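PDB 2QYH: hypothetical conserved protein from Geobacillus kaustophilus, which is of unknown function but is probably a HAD-type hydrolase that binds magnesium and may act as a phosphatase. Local coordinates for residues T25-R30 with G246-L251; G98-F103 with L147-A152. One frame throughout, in Å; residues are numbered along the deposited sequence.

Contact 1: T25-R30 with G246-L251; sequences TIEAVR and GIWYGL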
ATOM      1  N   THR D  25     -13.649  10.672   5.534  1.00 33.96           N
ATOM      2  CA  THR D  25     -13.571  10.323   4.117  1.00 33.96           C
ATOM      3  C   THR D  25     -13.966   8.849   4.002  1.00 32.96           C
ATOM      4  O   THR D  25     -14.589   8.435   3.019  1.00 33.96           O
ATOM      5  CB  THR D  25     -12.144  10.548   3.551  1.00 35.86           C
ATOM      6  OG1 THR D  25     -11.873  11.953   3.500  1.00 34.86           O
ATOM      7  CG2 THR D  25     -12.015   9.975   2.149  1.00 34.86           C
ATOM      8  N   ILE D  26     -13.606   8.067   5.019  1.00 32.76           N
ATOM      9  CA  ILE D  26     -13.964   6.655   5.058  1.00 32.76           C
ATOM     10  C   ILE D  26     -15.487   6.571   5.171  1.00 33.76           C
ATOM     11  O   ILE D  26     -16.113   5.736   4.519  1.00 34.76           O
ATOM     12  CB  ILE D  26     -13.309   5.932   6.264  1.00 22.02           C
ATOM     13  CG1 ILE D  26     -11.800   5.791   6.024  1.00 21.02           C
ATOM     14  CG2 ILE D  26     -13.957   4.564   6.491  1.00 19.02           C
ATOM     15  CD1 ILE D  26     -11.073   5.051   7.121  1.00 18.02           C
ATOM     16  N   GLU D  27     -16.082   7.441   5.991  1.00 31.06           N
ATOM     17  CA  GLU D  27     -17.538   7.473   6.147  1.00 31.06           C
ATOM     18  C   GLU D  27     -18.153   7.911   4.821  1.00 31.06           C
ATOM     19  O   GLU D  27     -19.125   7.318   4.344  1.00 31.06           O
ATOM     20  CB  GLU D  27     -17.959   8.480   7.216  1.00 34.10           C
ATOM     21  CG  GLU D  27     -18.783   7.925   8.376  1.00 36.10           C
ATOM     22  CD  GLU D  27     -19.860   6.926   7.970  1.00 39.10           C
ATOM     23  OE1 GLU D  27     -19.536   5.728   7.814  1.00 41.10           O
ATOM     24  OE2 GLU D  27     -21.032   7.333   7.813  1.00 41.10           O
ATOM     25  N   ALA D  28     -17.583   8.970   4.245  1.00 22.91           N
ATOM     26  CA  ALA D  28     -18.053   9.506   2.981  1.00 22.91           C
ATOM     27  C   ALA D  28     -18.186   8.398   1.933  1.00 22.91           C
ATOM     28  O   ALA D  28     -19.270   8.181   1.383  1.00 22.91           O
ATOM     29  CB  ALA D  28     -17.087  10.584   2.489  1.00 19.10           C
ATOM     30  N   VAL D  29     -17.080   7.698   1.668  1.00 25.93           N
ATOM     31  CA  VAL D  29     -17.069   6.625   0.683  1.00 26.93           C
ATOM     32  C   VAL D  29     -18.088   5.541   1.029  1.00 26.93           C
ATOM     33  O   VAL D  29     -18.796   5.036   0.153  1.00 26.93           O
ATOM     34  CB  VAL D  29     -15.662   5.993   0.552  1.00 28.22           C
ATOM     35  CG1 VAL D  29     -15.727   4.759  -0.313  1.00 26.22           C
ATOM     36  CG2 VAL D  29     -14.688   7.001  -0.071  1.00 27.22           C
ATOM     37  N   ARG D  30     -18.168   5.189   2.306  1.00 25.69           N
ATOM     38  CA  ARG D  30     -19.120   4.178   2.740  1.00 26.69           C
ATOM     39  C   ARG D  30     -20.537   4.601   2.355  1.00 26.69           C
ATOM     40  O   ARG D  30     -21.265   3.839   1.728  1.00 27.69           O
ATOM     41  CB  ARG D  30     -19.029   3.982   4.253  1.00 41.82           C
ATOM     42  CG  ARG D  30     -20.206   3.249   4.841  1.00 42.82           C
ATOM     43  CD  ARG D  30     -20.145   3.209   6.352  1.00 47.82           C
ATOM     44  NE  ARG D  30     -21.405   2.733   6.908  1.00 52.82           N
ATOM     45  CZ  ARG D  30     -22.458   3.501   7.159  1.00 54.82           C
ATOM     46  NH1 ARG D  30     -23.560   2.961   7.657  1.00 57.82           N
ATOM     47  NH2 ARG D  30     -22.405   4.809   6.942  1.00 54.82           N
ATOM     48  N   GLY D 246     -13.111  18.010   4.251  1.00 32.07           N
ATOM     49  CA  GLY D 246     -13.382  18.536   2.924  1.00 32.07           C
ATOM     50  C   GLY D 246     -14.260  17.659   2.049  1.00 32.07           C
ATOM     51  O   GLY D 246     -15.261  18.120   1.492  1.00 32.07           O
ATOM     52  N   ILE D 247     -13.894  16.387   1.925  1.00 29.16           N
ATOM     53  CA  ILE D 247     -14.666  15.475   1.100  1.00 29.16           C
ATOM     54  C   ILE D 247     -16.068  15.205   1.632  1.00 30.16           C
ATOM     55  O   ILE D 247     -17.034  15.258   0.877  1.00 30.16           O
ATOM     56  CB  ILE D 247     -13.909  14.169   0.902  1.00 30.46           C
ATOM     57  CG1 ILE D 247     -12.742  14.441  -0.048  1.00 29.46           C
ATOM     58  CG2 ILE D 247     -14.840  13.091   0.353  1.00 28.46           C
ATOM     59  CD1 ILE D 247     -11.899  13.260  -0.344  1.00 28.46           C
ATOM     60  N   TRP D 248     -16.181  14.928   2.927  1.00 27.72           N
ATOM     61  CA  TRP D 248     -17.479  14.671   3.534  1.00 28.72           C
ATOM     62  C   TRP D 248     -18.397  15.880   3.373  1.00 28.72           C
ATOM     63  O   TRP D 248     -19.545  15.756   2.940  1.00 28.72           O
ATOM     64  CB  TRP D 248     -17.311  14.350   5.022  1.00 38.84           C
ATOM     65  CG  TRP D 248     -18.602  14.316   5.775  1.00 38.84           C
ATOM     66  CD1 TRP D 248     -19.195  15.356   6.434  1.00 38.84           C
ATOM     67  CD2 TRP D 248     -19.492  13.203   5.908  1.00 38.84           C
ATOM     68  NE1 TRP D 248     -20.397  14.961   6.968  1.00 38.84           N
ATOM     69  CE2 TRP D 248     -20.605  13.640   6.659  1.00 38.84           C
ATOM     70  CE3 TRP D 248     -19.457  11.876   5.461  1.00 37.84           C
ATOM     71  CZ2 TRP D 248     -21.678  12.801   6.976  1.00 39.84           C
ATOM     72  CZ3 TRP D 248     -20.525  11.038   5.776  1.00 38.84           C
ATOM     73  CH2 TRP D 248     -21.619  11.507   6.528  1.00 39.84           C
ATOM     74  N   TYR D 249     -17.875  17.049   3.726  1.00 41.53           N
ATOM     75  CA  TYR D 249     -18.632  18.287   3.632  1.00 41.53           C
ATOM     76  C   TYR D 249     -19.091  18.535   2.202  1.00 41.53           C
ATOM     77  O   TYR D 249     -20.264  18.828   1.954  1.00 42.53           O
ATOM     78  CB  TYR D 249     -17.778  19.461   4.115  1.00 44.03           C
ATOM     79  CG  TYR D 249     -18.490  20.789   4.048  1.00 45.03           C
ATOM     80  CD1 TYR D 249     -18.243  21.689   3.009  1.00 45.03           C
ATOM     81  CD2 TYR D 249     -19.443  21.131   5.005  1.00 47.03           C
ATOM     82  CE1 TYR D 249     -18.930  22.900   2.928  1.00 46.03           C
ATOM     83  CE2 TYR D 249     -20.134  22.336   4.934  1.00 47.03           C
ATOM     84  CZ  TYR D 249     -19.876  23.214   3.896  1.00 47.03           C
ATOM     85  OH  TYR D 249     -20.563  24.400   3.840  1.00 47.03           O
ATOM     86  N   GLY D 250     -18.158  18.417   1.264  1.00 34.98           N
ATOM     87  CA  GLY D 250     -18.488  18.640  -0.130  1.00 33.98           C
ATOM     88  C   GLY D 250     -19.599  17.727  -0.607  1.00 33.98           C
ATOM     89  O   GLY D 250     -20.580  18.184  -1.192  1.00 33.98           O
ATOM     90  N   LEU D 251     -19.447  16.432  -0.352  1.00 34.73           N
ATOM     91  CA  LEU D 251     -20.441  15.457  -0.766  1.00 33.73           C
ATOM     92  C   LEU D 251     -21.796  15.769  -0.127  1.00 34.73           C
ATOM     93  O   LEU D 251     -22.848  15.535  -0.724  1.00 34.73           O
ATOM     94  CB  LEU D 251     -19.979  14.042  -0.391  1.00 19.91           C
ATOM     95  CG  LEU D 251     -18.795  13.466  -1.179  1.00 17.91           C
ATOM     96  CD1 LEU D 251     -18.287  12.208  -0.491  1.00 15.91           C
ATOM     97  CD2 LEU D 251     -19.218  13.175  -2.625  1.00 13.91           C
TER
HETATM   98  O   HOH W   1     -13.911  14.137   4.605  1.00 22.00           O
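Ala28 and Trp248 mark where helices 23-34 and 246-253 come together, their CA atoms 5.2 Å apart. Over these short segments the axes approach to 8.5 Å and run in roughly the same direction, 37° apart. The small Ala28 sits at this approach: Ala28 CB points toward the other helix and meets Leu251 CD1 at 3.6 Å, and Ile247 CG2 lies 4.0 Å from the same CB. Trp248 has CG anti to its backbone N (chi1 170°), which swings the indole across to helix 23-34. There the six-membered ring presents its edge to the backbone, Trp248 CE3 lying 3.7 Å from Ala28 N, while Glu27 CB comes against CZ3 obliquely. The Glu27 carboxylate turns instead to Arg30 in a salt bridge within the helix; Arg30 also reaches Asp115 of the second subunit. A water bridges the helices, donating to Thr25 OG1 and accepting from Trp248 N at 2.9 Å. Ile247 and Leu251 rest on Phe205 of strand 202-206, so the pair packs on the mixed sheet, consistent with a HAD core. Apolar packing thus carries the join, with one water as its polar link and the Glu27-Arg30 salt bridge off to the side.

Contact 2: G98-F103 with L147-A152; sequences GHPLVF and LLFCRA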
ATOM      1  N   GLY D  98      22.959   7.593 -22.767  1.00 74.10           N
ATOM      2  CA  GLY D  98      23.147   7.217 -21.376  1.00 73.10           C
ATOM      3  C   GLY D  98      21.947   7.536 -20.500  1.00 72.10           C
ATOM      4  O   GLY D  98      22.054   7.609 -19.275  1.00 72.10           O
ATOM      5  N   HIS D  99      20.798   7.739 -21.133  1.00 57.48           N
ATOM      6  CA  HIS D  99      19.569   7.997 -20.401  1.00 56.48           C
ATOM      7  C   HIS D  99      18.787   6.694 -20.273  1.00 55.48           C
ATOM      8  O   HIS D  99      18.425   6.071 -21.272  1.00 55.48           O
ATOM      9  CB  HIS D  99      18.739   9.037 -21.125  1.00 51.61           C
ATOM     10  CG  HIS D  99      19.446  10.346 -21.282  1.00 52.61           C
ATOM     11  ND1 HIS D  99      19.552  10.996 -22.493  1.00 52.61           N
ATOM     12  CD2 HIS D  99      20.086  11.129 -20.381  1.00 52.61           C
ATOM     13  CE1 HIS D  99      20.221  12.124 -22.332  1.00 52.61           C
ATOM     14  NE2 HIS D  99      20.557  12.229 -21.060  1.00 52.61           N
ATOM     15  N   PRO D 100      18.532   6.251 -19.034  1.00 42.29           N
ATOM     16  CA  PRO D 100      17.784   5.004 -18.862  1.00 41.29           C
ATOM     17  C   PRO D 100      16.287   5.275 -18.802  1.00 40.29           C
ATOM     18  O   PRO D 100      15.846   6.431 -18.708  1.00 39.29           O
ATOM     19  CB  PRO D 100      18.316   4.476 -17.542  1.00 34.85           C
ATOM     20  CG  PRO D 100      18.443   5.749 -16.738  1.00 34.85           C
ATOM     21  CD  PRO D 100      19.044   6.746 -17.741  1.00 35.85           C
ATOM     22  N   LEU D 101      15.516   4.197 -18.868  1.00 42.74           N
ATOM     23  CA  LEU D 101      14.067   4.280 -18.777  1.00 41.74           C
ATOM     24  C   LEU D 101      13.592   3.238 -17.794  1.00 40.74           C
ATOM     25  O   LEU D 101      14.333   2.331 -17.421  1.00 40.74           O
ATOM     26  CB  LEU D 101      13.392   3.989 -20.116  1.00 59.85           C
ATOM     27  CG  LEU D 101      13.527   4.951 -21.286  1.00 59.85           C
ATOM     28  CD1 LEU D 101      14.974   5.030 -21.741  1.00 58.85           C
ATOM     29  CD2 LEU D 101      12.644   4.447 -22.408  1.00 59.85           C
ATOM     30  N   VAL D 102      12.347   3.383 -17.366  1.00 45.80           N
ATOM     31  CA  VAL D 102      11.738   2.417 -16.474  1.00 43.80           C
ATOM     32  C   VAL D 102      10.415   2.093 -17.140  1.00 42.80           C
ATOM     33  O   VAL D 102       9.667   2.997 -17.512  1.00 42.80           O
ATOM     34  CB  VAL D 102      11.519   2.988 -15.052  1.00 39.44           C
ATOM     35  CG1 VAL D 102      10.518   2.131 -14.286  1.00 38.44           C
ATOM     36  CG2 VAL D 102      12.851   3.007 -14.300  1.00 38.44           C
ATOM     37  N   PHE D 103      10.163   0.801 -17.329  1.00 37.38           N
ATOM     38  CA  PHE D 103       8.937   0.323 -17.960  1.00 37.38           C
ATOM     39  C   PHE D 103       7.935  -0.066 -16.884  1.00 35.38           C
ATOM     40  O   PHE D 103       8.264  -0.820 -15.968  1.00 36.38           O
ATOM     41  CB  PHE D 103       9.250  -0.880 -18.842  1.00 48.18           C
ATOM     42  CG  PHE D 103      10.429  -0.668 -19.728  1.00 50.18           C
ATOM     43  CD1 PHE D 103      10.382   0.266 -20.758  1.00 52.18           C
ATOM     44  CD2 PHE D 103      11.612  -1.369 -19.507  1.00 51.18           C
ATOM     45  CE1 PHE D 103      11.503   0.505 -21.557  1.00 53.18           C
ATOM     46  CE2 PHE D 103      12.738  -1.141 -20.296  1.00 51.18           C
ATOM     47  CZ  PHE D 103      12.684  -0.199 -21.324  1.00 52.18           C
ATOM     48  N   LEU D 147       9.218   5.732 -17.876  1.00 42.59           N
ATOM     49  CA  LEU D 147       9.938   6.836 -17.269  1.00 43.59           C
ATOM     50  C   LEU D 147      11.263   7.019 -17.984  1.00 43.59           C
ATOM     51  O   LEU D 147      12.008   6.056 -18.187  1.00 44.59           O
ATOM     52  CB  LEU D 147      10.187   6.550 -15.791  1.00 44.40           C
ATOM     53  CG  LEU D 147       8.972   6.548 -14.861  1.00 44.40           C
ATOM     54  CD1 LEU D 147       9.354   5.925 -13.535  1.00 43.40           C
ATOM     55  CD2 LEU D 147       8.467   7.974 -14.662  1.00 44.40           C
ATOM     56  N   LEU D 148      11.541   8.255 -18.384  1.00 39.24           N
ATOM     57  CA  LEU D 148      12.792   8.579 -19.057  1.00 40.24           C
ATOM     58  C   LEU D 148      13.611   9.380 -18.070  1.00 41.24           C
ATOM     59  O   LEU D 148      13.121  10.357 -17.500  1.00 41.24           O
ATOM     60  CB  LEU D 148      12.539   9.426 -20.304  1.00 41.59           C
ATOM     61  CG  LEU D 148      13.792   9.908 -21.044  1.00 41.59           C
ATOM     62  CD1 LEU D 148      14.559   8.716 -21.594  1.00 41.59           C
ATOM     63  CD2 LEU D 148      13.389  10.833 -22.170  1.00 42.59           C
ATOM     64  N   PHE D 149      14.852   8.968 -17.857  1.00 63.14           N
ATOM     65  CA  PHE D 149      15.692   9.683 -16.919  1.00 64.14           C
ATOM     66  C   PHE D 149      16.739  10.544 -17.603  1.00 65.14           C
ATOM     67  O   PHE D 149      17.752  10.052 -18.104  1.00 65.14           O
ATOM     68  CB  PHE D 149      16.335   8.703 -15.945  1.00 44.28           C
ATOM     69  CG  PHE D 149      15.335   7.933 -15.137  1.00 44.28           C
ATOM     70  CD1 PHE D 149      14.708   6.814 -15.670  1.00 45.28           C
ATOM     71  CD2 PHE D 149      14.976   8.361 -13.861  1.00 44.28           C
ATOM     72  CE1 PHE D 149      13.735   6.132 -14.948  1.00 44.28           C
ATOM     73  CE2 PHE D 149      14.007   7.688 -13.132  1.00 45.28           C
ATOM     74  CZ  PHE D 149      13.383   6.570 -13.676  1.00 45.28           C
ATOM     75  N   CYS D 150      16.455  11.843 -17.624  1.00 40.41           N
ATOM     76  CA  CYS D 150      17.321  12.843 -18.216  1.00 41.41           C
ATOM     77  C   CYS D 150      16.829  14.181 -17.685  1.00 42.41           C
ATOM     78  O   CYS D 150      15.704  14.279 -17.180  1.00 41.41           O
ATOM     79  CB  CYS D 150      17.211  12.826 -19.744  1.00 50.58           C
ATOM     80  SG  CYS D 150      15.741  13.650 -20.395  1.00 49.58           S
ATOM     81  N   ARG D 151      17.667  15.208 -17.807  1.00 41.96           N
ATOM     82  CA  ARG D 151      17.320  16.542 -17.335  1.00 42.96           C
ATOM     83  C   ARG D 151      16.548  17.313 -18.402  1.00 42.96           C
ATOM     84  O   ARG D 151      16.551  16.940 -19.576  1.00 42.96           O
ATOM     85  CB  ARG D 151      18.589  17.298 -16.930  1.00 55.41           C
ATOM     86  CG  ARG D 151      19.311  16.670 -15.748  1.00 56.41           C
ATOM     87  CD  ARG D 151      20.677  17.294 -15.505  1.00 58.41           C
ATOM     88  NE  ARG D 151      21.365  16.677 -14.374  1.00 59.41           N
ATOM     89  CZ  ARG D 151      21.020  16.856 -13.101  1.00 61.41           C
ATOM     90  NH1 ARG D 151      19.995  17.643 -12.792  1.00 59.41           N
ATOM     91  NH2 ARG D 151      21.699  16.241 -12.137  1.00 62.41           N
ATOM     92  N   ALA D 152      15.884  18.386 -17.986  1.00 56.78           N
ATOM     93  CA  ALA D 152      15.090  19.199 -18.901  1.00 57.78           C
ATOM     94  C   ALA D 152      15.900  19.744 -20.080  1.00 58.78           C
ATOM     95  O   ALA D 152      15.355  19.989 -21.159  1.00 58.78           O
ATOM     96  CB  ALA D 152      14.429  20.345 -18.134  1.00 33.35           C
TER
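Val102 and Leu147 form a hydrogen-bonded antiparallel pair, followed by the non-hydrogen-bonded pair Leu101 and Leu148, which joins neighbouring strands of the five-stranded sheet, consistent with the cap of a HAD hydrolase. Leu147 N donates to Val102 O at 2.8 Å, in the carbonyl plane, and just past the strand Phe149 N reaches Pro100 O at 2.9 Å, nearly straight on (162° at the hydrogen). Packing is tight here on both faces. Val102 and Leu147 lie side by side, and the Phe149 ring crosses Val102 obliquely while Phe149 CB meets Pro100 CG at 3.7 Å; helix 117-124 covers this face through Ile119. On the other face Leu101 CD1 touches Leu148 CD1 at 3.7 Å, both residues packing on Ala94 of helix 84-96.

Toward Gly98 and Arg151, which are exposed, the pairing loosens and side chains take over from backbone bonds. His99 has CG anti to its carbonyl carbon (chi1 -60°), laying one ring face against Cys150 CB, a CH-pi contact 3.6 Å from the centroid. Both ring nitrogens are engaged, ND1 by Tyr158 and NE2 by Glu154. With an alanine here, the Tyr158 hydroxyl and Glu154 carboxylate would probably each lose a partner, with Cys150 CB left uncovered. Backbone bonds and apolar packing therefore go with the strand register, whereas an imidazole hydrogen-bonded through both ring nitrogens continues the contact beyond the paired strands.

In the fold
The centres of contacts 1 and 2 are 39 Å apart, on opposite sides of the chain's centre, and their nearest atoms about 25 Å. They share no helix or sheet. Contact 1 belongs to the domain built on the mixed eight-stranded sheet, contact 2 to the five-stranded antiparallel sheet with its helices, consistent with the core and inserted cap of a HAD hydrolase. Along the chain, 98-103 and 147-152 fall between 25-30 and 246-251, so contact 1 joins early and late parts of the core around the insertion. Helix 117-124 packs on Phe149 in contact 2, and its counterpart in the second subunit meets Arg30 through His120, bringing one subunit's cap to the other's core.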